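Local coordinates for serine protease inhibitor 2 (Anopheles gambiae, PDB 3PZF), which inhibits the clip-domain serine proteases CLIPB9, CLIPB10 and CLIPB4 and so restrains melanization in mosquito hemolymph, at residues Asn199-Tyr204 against Tyr215-Gly220. Sequence-based numbering, arbitrary orientation.
Sequences NVKPFY and YMEQNG
Y215 and N199 join the two segments through the main chain: Y215 N donates to N199 O over 3.0 Å. This bond continues the antiparallel hairpin of strands 200-203 and 211-227, whose ladder also pairs K201 with A213 and F203 with T211. By serpin family topology this is the s4C-s3C hairpin of sheet C, and Y215 also packs on T284 and P286 of strand 277-295. N199-Y215 is the one backbone pair of the two segments; 215-220 runs on past it at 104° to 200-203, and side chains supply the rest.

Two donors, an amide and an ammonium, share one carboxylate oxygen. The N199 amide donates from ND2 to E217 OE2 at 2.8 Å, a nearly straight bond lying in the amide plane and arriving on the anti side of the carboxylate; the two flat groups are almost coplanar. The same ND2 makes a weak second bond to Y215 O. K201 NZ forms a salt bridge with E217 OE2 at 3.0 Å, approaching from above the carboxylate plane. A water accepts from K201 NZ and donates to E217 OE1, so the second oxygen is tied into the same network. Separately, Y215 OH donates to P202 O at 2.7 Å.

Apolar contact centres on the Y215 ring. K201 runs extended over one face, CD 4.1 Å from the centroid and 27° off the normal, a CH-pi contact; the bend at chi4 (-69°) then turns NZ off the ring toward E217. F203 CD1 lies 3.4 Å from Y215 OH, which sits at the edge of the phenylalanine ring.

The phenol bond and the lysine over one face probably limit the ring's movement against strand 200-203. Sharing of OE2 probably favours the ionised form of E217, whose carboxylate pairs with the lysine charge.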
loop_
_atom_site.group_PDB
_atom_site.type_symbol
_atom_site.label_atom_id
_atom_site.label_comp_id
_atom_site.label_asym_id
_atom_site.label_seq_id
_atom_site.Cartn_x
_atom_site.Cartn_y
_atom_site.Cartn_z
ATOM N N ASN A 199 6.969 -14.033 25.208
ATOM C CA ASN A 199 6.728 -15.016 24.171
ATOM C C ASN A 199 7.707 -14.890 23.023
ATOM O O ASN A 199 7.322 -14.979 21.863
ATOM C CB ASN A 199 5.296 -14.893 23.626
ATOM C CG ASN A 199 4.755 -16.230 23.131
ATOM O OD1 ASN A 199 5.260 -17.290 23.510
ATOM N ND2 ASN A 199 3.718 -16.184 22.294
ATOM N N VAL A 200 8.979 -14.709 23.345
ATOM C CA VAL A 200 10.009 -14.681 22.329
ATOM C C VAL A 200 10.286 -16.081 21.809
ATOM O O VAL A 200 10.355 -17.026 22.578
ATOM C CB VAL A 200 11.317 -14.086 22.916
ATOM C CG1 VAL A 200 12.536 -14.486 22.058
ATOM C CG2 VAL A 200 11.190 -12.578 22.989
ATOM N N LYS A 201 10.448 -16.216 20.501
ATOM C CA LYS A 201 10.858 -17.500 19.924
ATOM C C LYS A 201 11.743 -17.182 18.758
ATOM O O LYS A 201 11.734 -16.051 18.298
ATOM C CB LYS A 201 9.647 -18.289 19.382
ATOM C CG LYS A 201 8.406 -18.361 20.263
ATOM C CD LYS A 201 7.239 -18.983 19.413
ATOM C CE LYS A 201 5.891 -18.958 20.113
ATOM N NZ LYS A 201 5.822 -19.888 21.279
ATOM N N PRO A 202 12.480 -18.173 18.238
ATOM C CA PRO A 202 13.266 -17.954 17.011
ATOM C C PRO A 202 12.399 -17.603 15.796
ATOM O O PRO A 202 11.186 -17.946 15.736
ATOM C CB PRO A 202 13.929 -19.307 16.776
ATOM C CG PRO A 202 14.005 -19.921 18.160
ATOM C CD PRO A 202 12.718 -19.510 18.803
ATOM N N PHE A 203 13.024 -16.925 14.833
ATOM C CA PHE A 203 12.394 -16.608 13.538
ATOM C C PHE A 203 13.412 -17.010 12.482
ATOM O O PHE A 203 14.592 -16.683 12.609
ATOM C CB PHE A 203 12.084 -15.113 13.403
ATOM C CG PHE A 203 11.441 -14.747 12.089
ATOM C CD1 PHE A 203 10.059 -14.816 11.943
ATOM C CD2 PHE A 203 12.218 -14.370 10.993
ATOM C CE1 PHE A 203 9.442 -14.501 10.729
ATOM C CE2 PHE A 203 11.614 -14.050 9.777
ATOM C CZ PHE A 203 10.214 -14.122 9.648
ATOM N N TYR A 204 12.988 -17.774 11.483
ATOM C CA TYR A 204 13.941 -18.352 10.539
ATOM C C TYR A 204 13.963 -17.568 9.256
ATOM O O TYR A 204 13.211 -17.854 8.331
ATOM C CB TYR A 204 13.605 -19.809 10.283
ATOM C CG TYR A 204 13.681 -20.586 11.564
ATOM C CD1 TYR A 204 14.914 -21.051 12.030
ATOM C CD2 TYR A 204 12.562 -20.784 12.356
ATOM C CE1 TYR A 204 15.025 -21.727 13.220
ATOM C CE2 TYR A 204 12.663 -21.487 13.581
ATOM C CZ TYR A 204 13.914 -21.942 14.001
ATOM O OH TYR A 204 14.081 -22.636 15.196
ATOM N N TYR A 215 6.070 -13.153 19.772
ATOM C CA TYR A 215 4.944 -13.760 19.059
ATOM C C TYR A 215 3.626 -13.622 19.818
ATOM O O TYR A 215 3.604 -13.383 21.023
ATOM C CB TYR A 215 5.233 -15.236 18.820
ATOM C CG TYR A 215 6.268 -15.522 17.736
ATOM C CD1 TYR A 215 5.871 -15.807 16.423
ATOM C CD2 TYR A 215 7.649 -15.537 18.047
ATOM C CE1 TYR A 215 6.801 -16.105 15.432
ATOM C CE2 TYR A 215 8.592 -15.834 17.076
ATOM C CZ TYR A 215 8.168 -16.131 15.779
ATOM O OH TYR A 215 9.110 -16.413 14.815
ATOM N N MET A 216 2.525 -13.764 19.092
ATOM C CA MET A 216 1.197 -13.820 19.693
ATOM C C MET A 216 0.503 -15.033 19.093
ATOM O O MET A 216 0.793 -15.394 17.963
ATOM C CB MET A 216 0.402 -12.553 19.386
ATOM C CG MET A 216 0.431 -12.159 17.950
ATOM S SD MET A 216 -0.263 -10.481 17.811
ATOM C CE MET A 216 -0.296 -10.332 16.052
ATOM N N GLU A 217 -0.353 -15.687 19.877
ATOM C CA GLU A 217 -0.950 -16.982 19.505
ATOM C C GLU A 217 -2.396 -16.999 19.922
ATOM O O GLU A 217 -2.721 -16.536 21.018
ATOM C CB GLU A 217 -0.230 -18.121 20.251
ATOM C CG GLU A 217 1.260 -18.146 20.011
ATOM C CD GLU A 217 1.975 -19.169 20.886
ATOM O OE1 GLU A 217 1.497 -20.327 20.993
ATOM O OE2 GLU A 217 3.006 -18.797 21.477
ATOM N N GLN A 218 -3.276 -17.504 19.050
ATOM C CA GLN A 218 -4.633 -17.818 19.488
ATOM C C GLN A 218 -5.223 -18.983 18.724
ATOM O O GLN A 218 -4.709 -19.357 17.675
ATOM C CB GLN A 218 -5.557 -16.609 19.281
ATOM C CG GLN A 218 -5.890 -16.320 17.825
ATOM C CD GLN A 218 -6.906 -15.199 17.754
ATOM O OE1 GLN A 218 -8.039 -15.393 18.143
ATOM N NE2 GLN A 218 -6.476 -14.007 17.367
ATOM N N ASN A 219 -6.322 -19.526 19.256
ATOM C CA ASN A 219 -7.193 -20.447 18.530
ATOM C C ASN A 219 -8.422 -19.683 18.082
ATOM O O ASN A 219 -9.053 -18.997 18.888
ATOM C CB ASN A 219 -7.682 -21.552 19.457
ATOM C CG ASN A 219 -6.571 -22.431 19.928
ATOM O OD1 ASN A 219 -5.910 -23.071 19.108
ATOM N ND2 ASN A 219 -6.351 -22.483 21.253
ATOM N N GLY A 220 -8.794 -19.815 16.818
ATOM C CA GLY A 220 -10.028 -19.198 16.377
ATOM C C GLY A 220 -10.582 -19.808 15.116
ATOM O O GLY A 220 -10.022 -20.746 14.562
HETATM O O HOH W 1 3.654 -21.988 21.751
#